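Local coordinates for protein aminotransferase, classes I and II (Silicibacter pomeroyi DSS-3, PDB 3H14) that probably transfers amino groups between amino acids and 2-oxo acids, such as from L-aspartate to 2-oxoglutarate, with pyridoxal 5'-phosphate as its cofactor, at residues A185-A190 and A195-D200; T109-S114 and E221-N226; V167-P170 and T176-D179; L142-A145 and Q151-P154. All coordinates share one frame; numbering follows the deposited sequence.

All four contacts belong to the seven-stranded mixed sheet, with its flanking helices, of this pyridoxal-phosphate-dependent aminotransferase. Along the chain, 142-145 with 151-154 (interaction 4) closes first, then 167-170 with 176-179 (interaction 3), then 185-190 with 195-200 (interaction 1); interaction 2 spans them all, joining helix 100-111 to strand 223-227. Strands 223-227, 196-200 and 164-168 are neighbours in the sheet, so interactions 2, 1 and 3 follow one another across it, with centres about 11 and 12 Å apart. Interaction 4 lies at strand 138-143, the edge of the sheet within this chain, its centre about 20 Å from that of interaction 2. Interactions 3 and 1 are the two ends of one beta-alpha-beta crossover.

Interaction 1: A185-A190 and A195-D200; sequences ALIEAA and ASFISD
The carbonyl oxygen of Ala190 takes the one hydrogen bond between helix and strand here, from the backbone N of Ala195, with Ala195 N to Ala190 O at 3.0 Å. This bond closes the short link between helix 180-192 and strand 196-200. Small side chains suit so close an approach, Ala190 CB and Ala195 CB being 4.3 Å apart.

Beyond the link the contact belongs to Phe197. Its CG lies anti to the backbone N (chi1 -167°), which carries the ring from the strand to the side of the helix that faces the sheet. There Ile187 lays CG1 over one ring face, offset toward the CE2 rim, 3.6 Å from the centroid of the Phe197 ring and 16° off the normal, a CH-pi contact in which the two side chains cross at about a right angle. Leu186 CB approaches Phe197 CE1 obliquely at 4.1 Å, and Ala190 CB comes similarly to Phe197 CD1. Replacing Phe197 with alanine would probably leave Ile187 CG1 without the face it rests on and open a gap between helix and sheet. Val167 of the adjoining strand also packs against the phenylalanine.

The 185-190 part of helix 180-192 runs roughly antiparallel to strand 196-200, at 153° with the axes 8.5 Å apart. This is the second half of a beta-alpha-beta crossover, in which strand 164-168, helix 180-192 and strand 196-200 succeed one another and the two strands lie parallel as neighbours in the sheet.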
# COMPACT_ATOMS: atom_id res chain seq x y z
N ALA A 185 -19.56 -2.19 -8.03
CA ALA A 185 -20.41 -2.96 -7.15
C ALA A 185 -20.16 -2.58 -5.72
O ALA A 185 -21.09 -2.40 -4.94
CB ALA A 185 -20.18 -4.45 -7.35
N LEU A 186 -18.87 -2.46 -5.37
CA LEU A 186 -18.50 -2.05 -4.02
C LEU A 186 -19.02 -0.67 -3.68
O LEU A 186 -19.56 -0.47 -2.60
CB LEU A 186 -16.97 -2.10 -3.83
CG LEU A 186 -16.37 -3.48 -3.60
CD1 LEU A 186 -14.84 -3.47 -3.77
CD2 LEU A 186 -16.78 -3.96 -2.22
N ILE A 187 -18.82 0.30 -4.58
CA ILE A 187 -19.28 1.66 -4.35
C ILE A 187 -20.81 1.73 -4.22
O ILE A 187 -21.34 2.38 -3.31
CB ILE A 187 -18.81 2.64 -5.48
CG1 ILE A 187 -17.30 2.89 -5.35
CG2 ILE A 187 -19.57 4.00 -5.40
CD1 ILE A 187 -16.69 3.63 -6.54
N GLU A 188 -21.52 1.05 -5.13
CA GLU A 188 -22.99 1.03 -5.08
C GLU A 188 -23.46 0.46 -3.72
O GLU A 188 -24.30 1.04 -3.06
CB GLU A 188 -23.57 0.25 -6.26
N ALA A 189 -22.84 -0.64 -3.29
CA ALA A 189 -23.20 -1.30 -2.05
C ALA A 189 -22.88 -0.48 -0.82
O ALA A 189 -23.69 -0.40 0.11
CB ALA A 189 -22.52 -2.68 -1.97
N ALA A 190 -21.70 0.13 -0.78
CA ALA A 190 -21.35 1.05 0.29
C ALA A 190 -22.36 2.19 0.41
O ALA A 190 -22.88 2.46 1.49
CB ALA A 190 -19.91 1.62 0.08
N ALA A 195 -22.31 3.65 4.20
CA ALA A 195 -20.86 3.53 4.50
C ALA A 195 -20.04 4.48 3.57
O ALA A 195 -20.06 4.32 2.36
CB ALA A 195 -20.41 2.10 4.32
N SER A 196 -19.34 5.44 4.15
CA SER A 196 -18.52 6.36 3.36
C SER A 196 -17.35 5.59 2.77
O SER A 196 -16.67 4.88 3.49
CB SER A 196 -17.99 7.49 4.23
OG SER A 196 -19.05 8.19 4.84
N PHE A 197 -17.12 5.78 1.47
CA PHE A 197 -16.19 5.02 0.67
C PHE A 197 -14.84 5.70 0.53
O PHE A 197 -14.72 6.84 0.02
CB PHE A 197 -16.78 4.76 -0.71
CG PHE A 197 -16.05 3.72 -1.53
CD1 PHE A 197 -16.27 2.35 -1.30
CD2 PHE A 197 -15.15 4.09 -2.51
CE1 PHE A 197 -15.61 1.37 -2.04
CE2 PHE A 197 -14.46 3.12 -3.26
CZ PHE A 197 -14.71 1.74 -3.03
N ILE A 198 -13.80 4.97 0.92
CA ILE A 198 -12.42 5.45 0.79
C ILE A 198 -11.63 4.49 -0.08
O ILE A 198 -11.56 3.31 0.24
CB ILE A 198 -11.75 5.54 2.14
CG1 ILE A 198 -12.54 6.44 3.08
CG2 ILE A 198 -10.29 6.03 1.97
CD1 ILE A 198 -12.03 6.44 4.40
N SER A 199 -11.06 5.02 -1.17
CA SER A 199 -10.29 4.26 -2.14
C SER A 199 -8.81 4.57 -1.98
O SER A 199 -8.36 5.71 -2.17
CB SER A 199 -10.75 4.60 -3.55
OG SER A 199 -10.11 3.84 -4.56
N ASP A 200 -8.05 3.53 -1.62
CA ASP A 200 -6.60 3.62 -1.44
C ASP A 200 -5.99 3.25 -2.80
O ASP A 200 -6.09 2.12 -3.28
CB ASP A 200 -6.14 2.69 -0.30
CG ASP A 200 -4.62 2.65 -0.11
OD1 ASP A 200 -3.89 3.06 -1.04
OD2 ASP A 200 -4.15 2.16 0.94

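Interaction 2: T109-S114 and E221-N226; sequences TALFDS and ECYVIN
An aliphatic-on-aromatic contact joins Leu111, at the C-terminal end of helix 100-111, to Tyr223, on strand 223-227, and so seats a helix end on the core sheet. The leucine brings CD1 over the middle of the tyrosine ring, 3.9 Å from the centroid and just 4° off the normal, so the methyl carbon sits almost directly above the ring centre. Its other branch reaches the rim near CE1 and CZ, with Leu111 CD2 at 4.1 Å from Tyr223 CE1. Leu111 CG is anti to its carbonyl carbon (chi1 -66°), which sets the fork on one side of the ring as the two side chains run past each other in opposite directions. A branched leucine suits the place because it gives one methyl to the face and one to the rim.

One residue earlier in the helix, Ala110 sets CB 3.4 Å from Tyr223 OH and 4.1 Å from Tyr223 CE2, reaching the ring obliquely. Its short side chain leaves room for the phenol to pass alongside the helix. That hydroxyl is hydrogen-bonded to Gln248 OE1, which fixes the far end of the ring, while the near end is held by the strand's backbone pairing with Phe197 and Ser199. A valine in place of Tyr223 would probably leave Gln248 OE1 without this partner and take away the flat face beneath Leu111 CD1.

Across this interface the attraction is thus dispersive and CH-pi in character, and the polar tip of the tyrosine has its hydrogen-bond partner, Gln248, outside the two segments, just before helix 249-258.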
# COMPACT_ATOMS: atom_id res chain seq x y z
N THR A 109 -10.73 11.70 10.05
CA THR A 109 -11.21 12.81 10.88
C THR A 109 -12.47 13.48 10.31
O THR A 109 -13.39 13.81 11.05
CB THR A 109 -10.11 13.86 11.10
OG1 THR A 109 -9.00 13.21 11.74
CG2 THR A 109 -10.64 15.03 11.97
N ALA A 110 -12.46 13.67 9.00
CA ALA A 110 -13.57 14.28 8.27
C ALA A 110 -14.81 13.41 8.33
O ALA A 110 -15.94 13.90 8.41
CB ALA A 110 -13.15 14.52 6.80
N LEU A 111 -14.61 12.10 8.32
CA LEU A 111 -15.72 11.17 8.07
C LEU A 111 -16.28 10.41 9.26
O LEU A 111 -17.42 9.92 9.19
CB LEU A 111 -15.29 10.22 6.95
CG LEU A 111 -15.08 10.82 5.56
CD1 LEU A 111 -14.47 9.78 4.69
CD2 LEU A 111 -16.39 11.33 4.90
N PHE A 112 -15.53 10.30 10.35
CA PHE A 112 -15.93 9.37 11.39
C PHE A 112 -15.79 9.95 12.76
O PHE A 112 -14.91 10.78 13.01
CB PHE A 112 -15.11 8.07 11.33
CG PHE A 112 -15.05 7.47 9.96
CD1 PHE A 112 -16.23 7.16 9.28
CD2 PHE A 112 -13.84 7.16 9.37
CE1 PHE A 112 -16.18 6.60 8.01
CE2 PHE A 112 -13.78 6.62 8.13
CZ PHE A 112 -14.94 6.34 7.43
N ASP A 113 -16.63 9.44 13.65
CA ASP A 113 -16.66 9.85 15.04
C ASP A 113 -16.30 8.66 15.94
O ASP A 113 -16.36 7.50 15.51
CB ASP A 113 -18.08 10.33 15.37
CG ASP A 113 -18.31 11.80 15.02
OD1 ASP A 113 -17.50 12.64 15.46
OD2 ASP A 113 -19.33 12.10 14.34
N SER A 114 -15.95 8.96 17.18
CA SER A 114 -15.65 7.93 18.16
C SER A 114 -16.67 6.79 18.07
O SER A 114 -17.87 7.02 18.11
CB SER A 114 -15.68 8.53 19.54
OG SER A 114 -14.76 9.59 19.61
N GLU A 221 -18.43 10.84 -5.03
CA GLU A 221 -18.73 10.74 -3.60
C GLU A 221 -17.86 9.67 -2.92
O GLU A 221 -18.31 8.58 -2.53
CB GLU A 221 -20.23 10.50 -3.36
CG GLU A 221 -21.15 11.60 -3.93
CD GLU A 221 -20.71 13.04 -3.62
OE1 GLU A 221 -20.53 13.38 -2.42
OE2 GLU A 221 -20.54 13.83 -4.58
N CYS A 222 -16.58 9.99 -2.84
CA CYS A 222 -15.58 9.10 -2.25
C CYS A 222 -14.39 9.95 -1.92
O CYS A 222 -14.27 11.06 -2.44
CB CYS A 222 -15.19 7.97 -3.22
SG CYS A 222 -14.35 8.50 -4.71
N TYR A 223 -13.56 9.47 -1.02
CA TYR A 223 -12.24 10.03 -0.77
C TYR A 223 -11.25 9.11 -1.47
O TYR A 223 -11.32 7.90 -1.31
CB TYR A 223 -11.93 10.06 0.72
CG TYR A 223 -12.45 11.27 1.46
CD1 TYR A 223 -13.71 11.83 1.14
CD2 TYR A 223 -11.73 11.84 2.47
CE1 TYR A 223 -14.21 12.92 1.84
CE2 TYR A 223 -12.21 12.94 3.16
CZ TYR A 223 -13.47 13.48 2.82
OH TYR A 223 -13.97 14.57 3.48
N VAL A 224 -10.36 9.67 -2.27
CA VAL A 224 -9.25 8.89 -2.88
C VAL A 224 -7.95 9.30 -2.15
O VAL A 224 -7.69 10.52 -1.93
CB VAL A 224 -9.14 9.15 -4.39
CG1 VAL A 224 -7.84 8.57 -4.99
CG2 VAL A 224 -10.31 8.60 -5.14
N ILE A 225 -7.17 8.29 -1.76
CA ILE A 225 -5.91 8.50 -1.00
C ILE A 225 -4.76 8.02 -1.89
O ILE A 225 -4.82 6.95 -2.46
CB ILE A 225 -5.90 7.75 0.37
CG1 ILE A 225 -7.17 8.02 1.20
CG2 ILE A 225 -4.57 8.02 1.16
CD1 ILE A 225 -7.51 9.49 1.44
N ASN A 226 -3.73 8.86 -2.03
CA ASN A 226 -2.56 8.51 -2.80
C ASN A 226 -1.28 9.07 -2.16
O ASN A 226 -1.30 9.74 -1.13
CB ASN A 226 -2.69 8.94 -4.24
CG ASN A 226 -2.16 7.89 -5.24
OD1 ASN A 226 -1.03 7.39 -5.12
ND2 ASN A 226 -2.98 7.61 -6.27

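Interaction 3: V167-P170 and T176-D179; sequences VASP and TMLD
Ser169 sets its hydroxyl against the backbone of Met177 and Leu178, where Ser169 OG accepts a hydrogen bond from Leu178 N at 2.7 Å, nearly straight at 164°. With OG anti to the backbone N (chi1 173°), the hydroxyl reaches across to the opposing chain and also lies 3.1 Å from Met177 CA. A water binds the same oxygen at 2.6 Å from Ser169 OG and can donate to Leu178 O, though it has other acceptors in reach, so a water-mediated link may supplement the direct one between the serine and this backbone residue. Serine suits this buried place, being small enough to fit between the chains and yet polar enough to satisfy a main-chain N-H.

These residues belong to the loop that leads from strand 164-168 to helix 180-192, the first half of a beta-alpha-beta crossover. The strand's end passes into a cis peptide before Pro170, and Asp179 is the N-cap of the helix, its OD1 hydrogen-bonded to the backbone N of Ala182.

On one flank, Pro170 and the selenomethionine Met177 lie side by side and point the same way, with Pro170 CG at 3.7 Å from Met177 CG. Met177 SE also lies beside the proline ring, 3.9 Å from Pro170 CG. Pro170 CA also makes a CA-H...O contact with Thr176 O, at 3.4 Å. On the other flank Leu178 crosses Val167 at about a right angle, with Leu178 CD1 at 4.0 Å from Val167 CB; Leu186 of the helix packs against both. A glycerol, probably from the crystallisation liquor, lies close to Val167 and hydrogen-bonds Ala168 N.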
# COMPACT_ATOMS: atom_id res chain seq x y z
N VAL A 167 -11.08 0.33 0.57
CA VAL A 167 -10.60 -0.68 -0.38
C VAL A 167 -9.26 -0.23 -0.94
O VAL A 167 -8.98 0.97 -1.03
CB VAL A 167 -11.59 -0.90 -1.58
CG1 VAL A 167 -12.94 -1.36 -1.05
CG2 VAL A 167 -11.72 0.37 -2.42
N ALA A 168 -8.42 -1.20 -1.32
CA ALA A 168 -7.11 -0.89 -1.93
C ALA A 168 -6.94 -1.68 -3.20
O ALA A 168 -7.17 -2.90 -3.21
CB ALA A 168 -5.95 -1.18 -0.94
N SER A 169 -6.51 -1.01 -4.26
CA SER A 169 -6.23 -1.65 -5.55
C SER A 169 -5.20 -0.82 -6.31
O SER A 169 -5.45 0.36 -6.55
CB SER A 169 -7.51 -1.78 -6.39
OG SER A 169 -7.25 -2.25 -7.72
N PRO A 170 -4.01 -1.41 -6.62
CA PRO A 170 -3.47 -2.69 -6.12
C PRO A 170 -3.33 -2.75 -4.60
O PRO A 170 -2.94 -1.76 -3.98
CB PRO A 170 -2.07 -2.74 -6.76
CG PRO A 170 -2.13 -1.82 -7.93
CD PRO A 170 -3.09 -0.74 -7.57
N THR A 176 -3.53 -7.73 -5.56
CA THR A 176 -4.76 -7.87 -6.38
C THR A 176 -5.42 -6.51 -6.65
O THR A 176 -5.30 -5.54 -5.86
CB THR A 176 -5.76 -8.88 -5.75
OG1 THR A 176 -6.25 -8.39 -4.49
CG2 THR A 176 -5.05 -10.23 -5.54
N MSE A 177 -6.12 -6.43 -7.79
CA MSE A 177 -6.76 -5.23 -8.22
C MSE A 177 -8.26 -5.39 -8.41
O MSE A 177 -8.77 -6.49 -8.60
CB MSE A 177 -6.09 -4.74 -9.49
CG MSE A 177 -4.70 -4.21 -9.23
SE MSE A 177 -3.63 -4.01 -10.84
CE MSE A 177 -4.55 -2.40 -11.50
N LEU A 178 -8.94 -4.26 -8.38
CA LEU A 178 -10.38 -4.18 -8.61
C LEU A 178 -10.61 -3.59 -9.98
O LEU A 178 -10.19 -2.45 -10.26
CB LEU A 178 -11.04 -3.28 -7.58
CG LEU A 178 -11.03 -3.85 -6.16
CD1 LEU A 178 -11.28 -2.77 -5.11
CD2 LEU A 178 -12.02 -4.96 -6.04
N ASP A 179 -11.27 -4.35 -10.84
CA ASP A 179 -11.63 -3.83 -12.14
C ASP A 179 -12.87 -2.92 -11.99
O ASP A 179 -13.42 -2.77 -10.89
CB ASP A 179 -11.79 -4.96 -13.15
CG ASP A 179 -13.01 -5.87 -12.89
OD1 ASP A 179 -13.82 -5.65 -11.96
OD2 ASP A 179 -13.12 -6.85 -13.66
O HOH W 1 -8.29 -0.59 -9.48

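Interaction 4: L142-A145 and Q151-P154; sequences LPTA and QPVP
Backbone 142-145, leaving strand 138-143, comes nearest to 151-154 where the CA atoms of Thr144 and Pro152 are 5.6 Å apart. The two chains are not paired as a sheet; instead a water links them, accepting from Ala145 N at 3.2 Å and donating to Gln151 O at 2.8 Å. Thr144 fills the approach with its methyl: Thr144 CG2 sits 3.5 Å from both Gln151 C and Pro152 N, against the peptide bond that joins those two residues. CG2 is anti to the carbonyl carbon of Thr144, while the hydroxyl (chi1 59°) is turned elsewhere and hydrogen-bonds Ala122 O on the next strand. A beta-branched threonine thus serves two surfaces at once.

The segments bound the loop between strand 138-143, the edge strand of the large sheet within this chain, and helix 154-157, on the way to strand 164-168. Pro152 is a stiff apolar residue here, and its ring packs with Leu142 through Pro152 CB and Leu142 CD1, 4.2 Å apart, while Val167 of strand 164-168 touches it too. The CB of Gln151 points away from 142-145, and its amide has partners elsewhere: NE2 hydrogen-bonds Ala168 O and Thr176 OG1, and OE1 bonds a glycerol, probably from the crystallisation liquor.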
# COMPACT_ATOMS: atom_id res chain seq x y z
N LEU A 142 -12.80 -7.63 7.45
CA LEU A 142 -13.63 -8.41 6.57
C LEU A 142 -12.73 -9.49 5.95
O LEU A 142 -11.95 -9.21 5.06
CB LEU A 142 -14.17 -7.53 5.46
CG LEU A 142 -14.79 -6.18 5.89
CD1 LEU A 142 -15.22 -5.46 4.67
CD2 LEU A 142 -15.96 -6.42 6.83
N PRO A 143 -12.85 -10.73 6.44
CA PRO A 143 -12.08 -11.84 5.82
C PRO A 143 -12.49 -12.07 4.38
O PRO A 143 -13.62 -12.48 4.10
CB PRO A 143 -12.41 -13.05 6.71
CG PRO A 143 -12.99 -12.46 7.97
CD PRO A 143 -13.69 -11.19 7.55
N THR A 144 -11.58 -11.81 3.45
CA THR A 144 -11.87 -11.95 2.06
C THR A 144 -11.50 -13.37 1.61
O THR A 144 -10.76 -14.07 2.28
CB THR A 144 -11.13 -10.88 1.27
OG1 THR A 144 -9.72 -11.02 1.51
CG2 THR A 144 -11.57 -9.53 1.77
N ALA A 145 -12.08 -13.77 0.49
CA ALA A 145 -11.98 -15.13 -0.01
C ALA A 145 -11.17 -15.14 -1.30
O ALA A 145 -11.23 -14.19 -2.09
CB ALA A 145 -13.43 -15.69 -0.26
N GLN A 151 -10.34 -9.58 -2.10
CA GLN A 151 -10.88 -8.26 -2.08
C GLN A 151 -12.26 -8.37 -1.50
O GLN A 151 -12.94 -9.38 -1.71
CB GLN A 151 -10.97 -7.72 -3.49
CG GLN A 151 -9.64 -7.30 -4.08
CD GLN A 151 -9.14 -5.97 -3.56
OE1 GLN A 151 -9.85 -5.25 -2.83
NE2 GLN A 151 -7.89 -5.62 -3.92
N PRO A 152 -12.70 -7.33 -0.77
CA PRO A 152 -14.08 -7.43 -0.29
C PRO A 152 -15.11 -7.41 -1.43
O PRO A 152 -14.87 -6.85 -2.49
CB PRO A 152 -14.25 -6.21 0.62
CG PRO A 152 -13.21 -5.27 0.20
CD PRO A 152 -12.05 -6.08 -0.37
N VAL A 153 -16.22 -8.09 -1.17
CA VAL A 153 -17.38 -8.05 -2.02
C VAL A 153 -18.57 -7.55 -1.19
O VAL A 153 -18.55 -7.59 0.04
CB VAL A 153 -17.70 -9.43 -2.63
CG1 VAL A 153 -16.55 -9.90 -3.57
CG2 VAL A 153 -17.99 -10.44 -1.56
N PRO A 154 -19.61 -7.03 -1.86
CA PRO A 154 -20.75 -6.53 -1.10
C PRO A 154 -21.27 -7.46 -0.03
O PRO A 154 -21.56 -6.99 1.09
CB PRO A 154 -21.78 -6.22 -2.20
CG PRO A 154 -20.97 -5.83 -3.34
CD PRO A 154 -19.75 -6.76 -3.29
O HOH W 2 -14.11 -11.52 -0.37